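Local coordinates for protein putative mandelate racemase (Zymomonas mobilis, PDB 2OX4) that binds magnesium and probably acts as a lyase, likely a dehydratase, of the mandelate racemase branch of the enolase superfamily, at residues 116-121 and 299-304; 323-328 and 365-370; 330-333 and 337-340. All blocks are in the same frame, centred on the assembly; numbering follows the deposited sequence. Where two conformers were deposited one is given.

Contact 1 (116-121 and 299-304); sequences KLLGGK and EFKKIA
Lys-301 carries the link from helix 296-309 to Leu-118. Phe-300, one step earlier, packs on Pro-289 and Leu-291. Lys-301 then turns toward segment 116-121. CG stands anti to the backbone N (chi1 -159°), and bends at chi3 and chi4 lay the end of the chain alongside the Leu-118 carbonyl. CE comes within 3.5 Å of Leu-118 O, and NZ gives that oxygen a weak hydrogen bond of 3.3 Å. A water reinforces the link, donating to Leu-118 O at 2.9 Å and accepting from Lys-301 NZ at 3.0 Å. NZ also makes a salt bridge with Glu-71 of the second subunit, and a long, flexible lysine can reach both the carbonyl and the carboxylate. Leu-118 CD2 keeps 4.4 Å from Lys-301 CD, while the leucine also packs on Trp-103. Gly-119 and Gly-120 follow with positive phi, where a CB would crowd the preceding carbonyl O. Lys-302, one residue on from Lys-301, makes a salt bridge with Glu-71 of its own chain. The contact joins the connection from the N-terminal capping domain to an outer helix of the barrel, at a subunit interface of this enolase-superfamily fold.

Contact 2 (323-328 and 365-370); sequences VAEAAS and GRYKVP
With CG anti to the backbone N (chi1 -168°) and a bend at chi2, Glu-325 swings its carboxylate off helix 322-333 to the hydroxyl end of Tyr-367. Tyr-367 has chi1 at -110°, away from the usual staggered values, and its ring extends from the strand toward the helix. The two side chains meet at roughly a right angle, with carboxylate and ring planes 63° apart. Glu-325 CD lies 3.2 Å from Tyr-367 OH, and OE2 sits 3.5 Å from CE1 of the ring. Glu-325 OE1 and OE2 lie 3.2 and 3.4 Å from Tyr-367 OH, yet neither makes a hydrogen bond to it, OE2 for want of a good angle. Each polar end is satisfied by a third party, the phenol by the carbonyl of Tyr-360 and OE2 by both His-341 and His-343, whose rings also make edge-to-face stacks with Tyr-367. Two imidazole hydrogen bonds to OE2 would probably favour the ionised form. In the TIM-barrel-like domain, this packs the helix between the last two parallel strands against strand 366-367, which runs antiparallel to strand 126-131. One residue on, the small methyl of Ala-326 leaves room for a ring on the adjoining loop: its CB packs loosely on Pro-370 CG, 4.4 Å away. Ser-328 OG bonds back to Glu-325 O at 2.6 Å, one turn earlier in the helix, which satisfies the buried hydroxyl.

Contact 3 (330-333 and 337-340); sequences HAEI and NFCI
Glu-332 OE2 lies at the edge of the Phe-338 ring, in its plane, 3.5 Å from CE1. Over one face sits the backbone N of Ile-340, 3.5 Å above the plane and offset toward the rim, so the backbone two residues on covers part of that face. The carboxylate is turned steeply against the ring, its plane 74° from that of the phenyl group. Because the rim of a benzene ring carries the positive end of its C-H bonds, an anionic oxygen at the edge is probably mildly favourable.

The rest of Glu-332 packs too. Its chain is extended beyond CG (chi2 175°) and runs past the CD1-CE1 side of the ring, with CB 3.7 Å from Phe-338 CD1 and CD 3.5 Å from CE1. Phe-338 is brought up by a CG anti to its backbone N (chi1 167°), and its CB lies 3.9 Å from Glu-332 O.

The contact spans the short loop by which helix 322-333 leads to strand 341-344, the last helix-to-strand connection of the barrel. Phenylalanine suits the site because its broad ring packs on both Glu-332 and Leu-126 of the first barrel strand, which Glu-332 also touches.

A buried glutamate needs partners, and both oxygens have them: OE1 is hydrogen-bonded to His-341 ND1 and OE2 to the backbone N of Ala-316. OE2 also approaches Ile-340 O at 3.8 Å, without bonding to it. Ile-340 itself points away from the helix and lies against Arg-127 and Tyr-129, an apolar branched residue just before a barrel strand.

Overall arrangement
Following the chain, segment 116-121 lies in the loop leading from helix 89-110 to the first barrel strand, 126-131. Contact 1 closes only at helix 296-309, after most of the barrel strands have been laid down. Helix 322-333 comes next and serves both other contacts. Contact 3 closes a short loop at its end, and this loop is nested inside the larger one closed by contact 2 when segment 365-370 returns. Contact 1 is in series with both. The three touch one another: Phe-300 packs on Ala-331, Lys-121 lies on Val-369 and Ile-333, and Val-369 packs on His-330. Together they tie the interdomain connection to the last part of the barrel.

Contact 1 (116-121 and 299-304)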
loop_
_atom_site.group_PDB
_atom_site.type_symbol
_atom_site.label_atom_id
_atom_site.label_comp_id
_atom_site.label_asym_id
_atom_site.label_seq_id
_atom_site.Cartn_x
_atom_site.Cartn_y
_atom_site.Cartn_z
ATOM N N LYS C 116 14.964 -39.019 10.494
ATOM C CA LYS C 116 13.850 -39.931 10.219
ATOM C C LYS C 116 12.578 -39.483 10.948
ATOM O O LYS C 116 11.493 -39.830 10.546
ATOM C CB LYS C 116 14.192 -41.377 10.599
ATOM C CG LYS C 116 15.320 -42.020 9.782
ATOM C CD LYS C 116 14.798 -42.835 8.603
ATOM C CE LYS C 116 15.928 -43.608 7.898
ATOM N NZ LYS C 116 16.101 -44.994 8.434
ATOM N N LEU C 117 12.734 -38.710 12.027
ATOM C CA LEU C 117 11.583 -38.147 12.744
ATOM C C LEU C 117 11.151 -36.765 12.234
ATOM O O LEU C 117 10.101 -36.265 12.625
ATOM C CB LEU C 117 11.846 -38.102 14.254
ATOM C CG LEU C 117 12.269 -39.437 14.883
ATOM C CD1 LEU C 117 12.607 -39.273 16.361
ATOM C CD2 LEU C 117 11.184 -40.472 14.661
ATOM N N LEU C 118 11.956 -36.171 11.363
ATOM C CA LEU C 118 11.681 -34.830 10.815
ATOM C C LEU C 118 11.151 -34.876 9.377
ATOM O O LEU C 118 10.916 -33.838 8.749
ATOM C CB LEU C 118 12.951 -33.983 10.862
ATOM C CG LEU C 118 13.605 -33.719 12.221
ATOM C CD1 LEU C 118 14.956 -33.013 12.002
ATOM C CD2 LEU C 118 12.683 -32.869 13.104
ATOM N N GLY C 119 10.953 -36.083 8.854
ATOM C CA GLY C 119 10.349 -36.236 7.531
ATOM C C GLY C 119 11.242 -36.921 6.509
ATOM O O GLY C 119 10.893 -37.010 5.328
ATOM N N GLY C 120 12.394 -37.414 6.960
ATOM C CA GLY C 120 13.224 -38.282 6.129
ATOM C C GLY C 120 14.258 -37.485 5.347
ATOM O O GLY C 120 14.443 -36.303 5.608
ATOM N N LYS C 121 14.946 -38.137 4.410
ATOM C CA LYS C 121 16.001 -37.496 3.609
ATOM C C LYS C 121 15.414 -36.880 2.349
ATOM O O LYS C 121 14.519 -37.468 1.738
ATOM C CB LYS C 121 17.026 -38.550 3.159
ATOM C CG LYS C 121 18.092 -38.862 4.174
ATOM C CD LYS C 121 19.176 -39.750 3.576
ATOM C CE LYS C 121 20.112 -40.213 4.665
ATOM N NZ LYS C 121 20.266 -41.685 4.634
ATOM N N GLU C 299 11.116 -25.407 15.544
ATOM C CA GLU C 299 10.899 -24.101 14.924
ATOM C C GLU C 299 11.672 -23.937 13.621
ATOM O O GLU C 299 11.176 -23.312 12.683
ATOM C CB GLU C 299 11.231 -22.975 15.908
ATOM C CG GLU C 299 10.702 -21.594 15.484
ATOM C CD GLU C 299 9.214 -21.410 15.721
ATOM O OE1 GLU C 299 8.521 -22.366 16.121
ATOM O OE2 GLU C 299 8.726 -20.274 15.515
ATOM N N PHE C 300 12.885 -24.484 13.554
ATOM C CA PHE C 300 13.658 -24.493 12.295
ATOM C C PHE C 300 12.796 -25.028 11.155
ATOM O O PHE C 300 12.745 -24.442 10.074
ATOM C CB PHE C 300 14.884 -25.390 12.426
ATOM C CG PHE C 300 15.772 -25.415 11.204
ATOM C CD1 PHE C 300 16.918 -24.617 11.153
ATOM C CD2 PHE C 300 15.507 -26.275 10.131
ATOM C CE1 PHE C 300 17.772 -24.658 10.049
ATOM C CE2 PHE C 300 16.346 -26.295 9.003
ATOM C CZ PHE C 300 17.477 -25.494 8.971
ATOM N N LYS C 301 12.121 -26.145 11.407
ATOM C CA LYS C 301 11.266 -26.767 10.404
ATOM C C LYS C 301 10.150 -25.824 9.970
ATOM O O LYS C 301 9.893 -25.658 8.777
ATOM C CB LYS C 301 10.672 -28.072 10.941
ATOM C CG LYS C 301 10.199 -29.029 9.859
ATOM C CD LYS C 301 10.193 -30.465 10.356
ATOM C CE LYS C 301 8.962 -31.213 9.871
ATOM N NZ LYS C 301 8.883 -31.247 8.385
ATOM N N LYS C 302 9.488 -25.207 10.944
ATOM C CA LYS C 302 8.416 -24.242 10.656
ATOM C C LYS C 302 8.906 -23.044 9.843
ATOM O O LYS C 302 8.221 -22.577 8.925
ATOM C CB LYS C 302 7.734 -23.787 11.960
ATOM C CG LYS C 302 7.109 -24.963 12.755
ATOM C CD LYS C 302 6.437 -24.532 14.073
ATOM C CE LYS C 302 5.958 -25.782 14.850
ATOM N NZ LYS C 302 5.303 -25.424 16.145
ATOM N N ILE C 303 10.097 -22.560 10.169
ATOM C CA ILE C 303 10.686 -21.441 9.422
ATOM C C ILE C 303 11.010 -21.863 7.996
ATOM O O ILE C 303 10.642 -21.174 7.049
ATOM C CB ILE C 303 11.956 -20.877 10.112
ATOM C CG1 ILE C 303 11.582 -20.251 11.462
ATOM C CG2 ILE C 303 12.647 -19.849 9.196
ATOM C CD1 ILE C 303 12.760 -20.158 12.459
ATOM N N ALA C 304 11.688 -23.001 7.849
ATOM C CA ALA C 304 12.049 -23.497 6.524
ATOM C C ALA C 304 10.806 -23.775 5.655
ATOM O O ALA C 304 10.789 -23.468 4.462
ATOM C CB ALA C 304 12.921 -24.739 6.647
HETATM O O HOH W 1 11.829 -31.185 7.841
#

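Contact 2 (323-328 and 365-370)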
loop_
_atom_site.group_PDB
_atom_site.type_symbol
_atom_site.label_atom_id
_atom_site.label_comp_id
_atom_site.label_asym_id
_atom_site.label_seq_id
_atom_site.Cartn_x
_atom_site.Cartn_y
_atom_site.Cartn_z
ATOM N N VAL C 323 27.853 -30.823 18.848
ATOM C CA VAL C 323 26.420 -30.981 19.122
ATOM C C VAL C 323 25.611 -30.153 18.122
ATOM O O VAL C 323 24.782 -30.706 17.409
ATOM C CB VAL C 323 26.050 -30.624 20.593
ATOM C CG1 VAL C 323 24.522 -30.668 20.806
ATOM C CG2 VAL C 323 26.734 -31.615 21.568
ATOM N N ALA C 324 25.879 -28.846 18.068
ATOM C CA ALA C 324 25.275 -27.970 17.058
ATOM C C ALA C 324 25.464 -28.493 15.637
ATOM O O ALA C 324 24.520 -28.507 14.837
ATOM C CB ALA C 324 25.830 -26.552 17.182
ATOM N N GLU C 325 26.677 -28.922 15.301
ATOM C CA GLU C 325 26.910 -29.331 13.913
ATOM C C GLU C 325 26.157 -30.602 13.523
ATOM O O GLU C 325 25.495 -30.631 12.467
ATOM C CB GLU C 325 28.392 -29.399 13.526
ATOM C CG GLU C 325 28.550 -29.535 11.983
ATOM C CD GLU C 325 29.772 -28.827 11.389
ATOM O OE1 GLU C 325 30.861 -28.905 11.998
ATOM O OE2 GLU C 325 29.649 -28.222 10.288
ATOM N N ALA C 326 26.229 -31.629 14.373
ATOM C CA ALA C 326 25.495 -32.867 14.133
ATOM C C ALA C 326 23.995 -32.593 13.999
ATOM O O ALA C 326 23.349 -33.106 13.086
ATOM C CB ALA C 326 25.749 -33.880 15.253
ATOM N N ALA C 327 23.455 -31.782 14.907
ATOM C CA ALA C 327 22.026 -31.462 14.883
ATOM C C ALA C 327 21.653 -30.811 13.552
ATOM O O ALA C 327 20.653 -31.183 12.941
ATOM C CB ALA C 327 21.654 -30.560 16.052
ATOM N N SER C 328 22.487 -29.876 13.088
ATOM C CA SER C 328 22.194 -29.136 11.852
ATOM C C SER C 328 22.076 -30.033 10.616
ATOM O O SER C 328 21.308 -29.746 9.712
ATOM C CB SER C 328 23.224 -28.029 11.617
ATOM O OG SER C 328 24.487 -28.566 11.237
ATOM N N GLY C 365 34.387 -32.029 0.381
ATOM C CA GLY C 365 33.414 -30.933 0.359
ATOM C C GLY C 365 31.953 -31.347 0.510
ATOM O O GLY C 365 31.047 -30.546 0.253
ATOM N N ARG C 366 31.721 -32.591 0.923
ATOM C CA ARG C 366 30.364 -33.135 1.093
ATOM C C ARG C 366 30.147 -33.603 2.538
ATOM O O ARG C 366 31.037 -34.201 3.140
ATOM C CB ARG C 366 30.122 -34.333 0.158
ATOM C CG ARG C 366 30.450 -34.127 -1.316
ATOM C CD ARG C 366 29.683 -32.963 -1.944
ATOM N NE ARG C 366 28.263 -33.248 -2.161
ATOM C CZ ARG C 366 27.444 -32.450 -2.840
ATOM N NH1 ARG C 366 26.166 -32.779 -2.998
ATOM N NH2 ARG C 366 27.906 -31.322 -3.375
ATOM N N TYR C 367 28.951 -33.362 3.077
ATOM C CA TYR C 367 28.558 -33.934 4.366
ATOM C C TYR C 367 27.500 -35.031 4.221
ATOM O O TYR C 367 26.558 -34.895 3.445
ATOM C CB TYR C 367 27.981 -32.841 5.275
ATOM C CG TYR C 367 28.830 -32.441 6.471
ATOM C CD1 TYR C 367 29.008 -31.098 6.781
ATOM C CD2 TYR C 367 29.432 -33.396 7.302
ATOM C CE1 TYR C 367 29.752 -30.697 7.881
ATOM C CE2 TYR C 367 30.191 -33.004 8.405
ATOM C CZ TYR C 367 30.346 -31.655 8.685
ATOM O OH TYR C 367 31.083 -31.228 9.767
ATOM N N LYS C 368 27.633 -36.099 5.002
ATOM C CA LYS C 368 26.533 -37.044 5.206
ATOM C C LYS C 368 25.934 -36.863 6.599
ATOM O O LYS C 368 26.647 -36.551 7.552
ATOM C CB LYS C 368 27.025 -38.484 5.021
ATOM C CG LYS C 368 27.122 -38.911 3.559
ATOM C CD LYS C 368 27.791 -40.267 3.425
ATOM C CE LYS C 368 28.118 -40.579 1.971
ATOM N NZ LYS C 368 26.892 -40.781 1.152
ATOM N N VAL C 369 24.625 -37.059 6.721
ATOM C CA VAL C 369 23.974 -36.981 8.035
ATOM C C VAL C 369 24.409 -38.174 8.900
ATOM O O VAL C 369 24.584 -39.282 8.373
ATOM C CB VAL C 369 22.428 -36.920 7.894
ATOM C CG1 VAL C 369 21.855 -38.260 7.413
ATOM C CG2 VAL C 369 21.770 -36.456 9.195
ATOM N N PRO C 370 24.623 -37.955 10.219
ATOM C CA PRO C 370 24.823 -39.129 11.087
ATOM C C PRO C 370 23.657 -40.124 11.012
ATOM O O PRO C 370 22.502 -39.736 10.795
ATOM C CB PRO C 370 24.921 -38.521 12.495
ATOM C CG PRO C 370 25.404 -37.109 12.255
ATOM C CD PRO C 370 24.730 -36.690 10.972
#

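Contact 3 (330-333 and 337-340)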
loop_
_atom_site.group_PDB
_atom_site.type_symbol
_atom_site.label_atom_id
_atom_site.label_comp_id
_atom_site.label_asym_id
_atom_site.label_seq_id
_atom_site.Cartn_x
_atom_site.Cartn_y
_atom_site.Cartn_z
ATOM N N HIS C 330 20.888 -33.090 10.462
ATOM C CA HIS C 330 19.552 -33.694 10.489
ATOM C C HIS C 330 18.492 -32.722 9.982
ATOM O O HIS C 330 17.676 -33.088 9.132
ATOM C CB HIS C 330 19.203 -34.170 11.891
ATOM C CG HIS C 330 20.036 -35.328 12.350
ATOM N ND1 HIS C 330 19.714 -36.637 12.059
ATOM C CD2 HIS C 330 21.189 -35.371 13.060
ATOM C CE1 HIS C 330 20.628 -37.438 12.585
ATOM N NE2 HIS C 330 21.533 -36.695 13.199
ATOM N N ALA C 331 18.529 -31.494 10.492
ATOM C CA ALA C 331 17.555 -30.456 10.108
ATOM C C ALA C 331 17.621 -30.198 8.597
ATOM O O ALA C 331 16.601 -30.161 7.916
ATOM C CB ALA C 331 17.818 -29.161 10.894
ATOM N N GLU C 332 18.836 -30.062 8.077
ATOM C CA GLU C 332 19.042 -29.723 6.675
ATOM C C GLU C 332 18.716 -30.836 5.696
ATOM O O GLU C 332 18.176 -30.575 4.618
ATOM C CB GLU C 332 20.467 -29.252 6.447
ATOM C CG GLU C 332 20.746 -27.878 7.051
ATOM C CD GLU C 332 22.203 -27.482 6.916
ATOM O OE1 GLU C 332 23.090 -28.358 7.049
ATOM O OE2 GLU C 332 22.467 -26.291 6.670
ATOM N N ILE C 333 19.051 -32.078 6.045
ATOM C CA ILE C 333 18.762 -33.190 5.131
ATOM C C ILE C 333 17.253 -33.432 5.021
ATOM O O ILE C 333 16.776 -33.952 4.013
ATOM C CB ILE C 333 19.531 -34.493 5.514
ATOM C CG1 ILE C 333 19.720 -35.380 4.275
ATOM C CG2 ILE C 333 18.839 -35.248 6.639
ATOM C CD1 ILE C 333 21.052 -36.084 4.233
ATOM N N ASN C 337 14.050 -27.431 0.632
ATOM C CA ASN C 337 14.614 -26.164 0.177
ATOM C C ASN C 337 15.982 -25.858 0.800
ATOM O O ASN C 337 16.228 -24.772 1.298
ATOM C CB ASN C 337 13.617 -24.981 0.334
ATOM C CG ASN C 337 13.096 -24.797 1.782
ATOM O OD1 ASN C 337 12.968 -25.759 2.535
ATOM N ND2 ASN C 337 12.770 -23.543 2.153
ATOM N N PHE C 338 16.876 -26.836 0.768
ATOM C CA PHE C 338 18.232 -26.673 1.291
ATOM C C PHE C 338 19.142 -26.039 0.234
ATOM O O PHE C 338 19.096 -26.428 -0.931
ATOM C CB PHE C 338 18.773 -28.060 1.706
ATOM C CG PHE C 338 20.262 -28.097 1.968
ATOM C CD1 PHE C 338 20.786 -27.574 3.144
ATOM C CD2 PHE C 338 21.124 -28.695 1.052
ATOM C CE1 PHE C 338 22.163 -27.630 3.402
ATOM C CE2 PHE C 338 22.497 -28.753 1.293
ATOM C CZ PHE C 338 23.014 -28.222 2.468
ATOM N N CYS C 339 19.975 -25.076 0.647
ATOM C CA CYS C 339 20.929 -24.422 -0.259
ATOM C C CYS C 339 22.332 -25.072 -0.162
ATOM O O CYS C 339 22.837 -25.659 -1.132
ATOM C CB CYS C 339 21.032 -22.921 0.073
ATOM S SG CYS C 339 22.258 -22.058 -0.926
ATOM N N ILE C 340 22.937 -24.974 1.015
ATOM C CA ILE C 340 24.359 -25.325 1.217
ATOM C C ILE C 340 24.613 -25.375 2.728
ATOM O O ILE C 340 23.852 -24.785 3.510
ATOM C CB ILE C 340 25.304 -24.324 0.492
ATOM C CG1 ILE C 340 26.728 -24.889 0.377
ATOM C CG2 ILE C 340 25.246 -22.919 1.128
ATOM C CD1 ILE C 340 27.636 -24.071 -0.532
#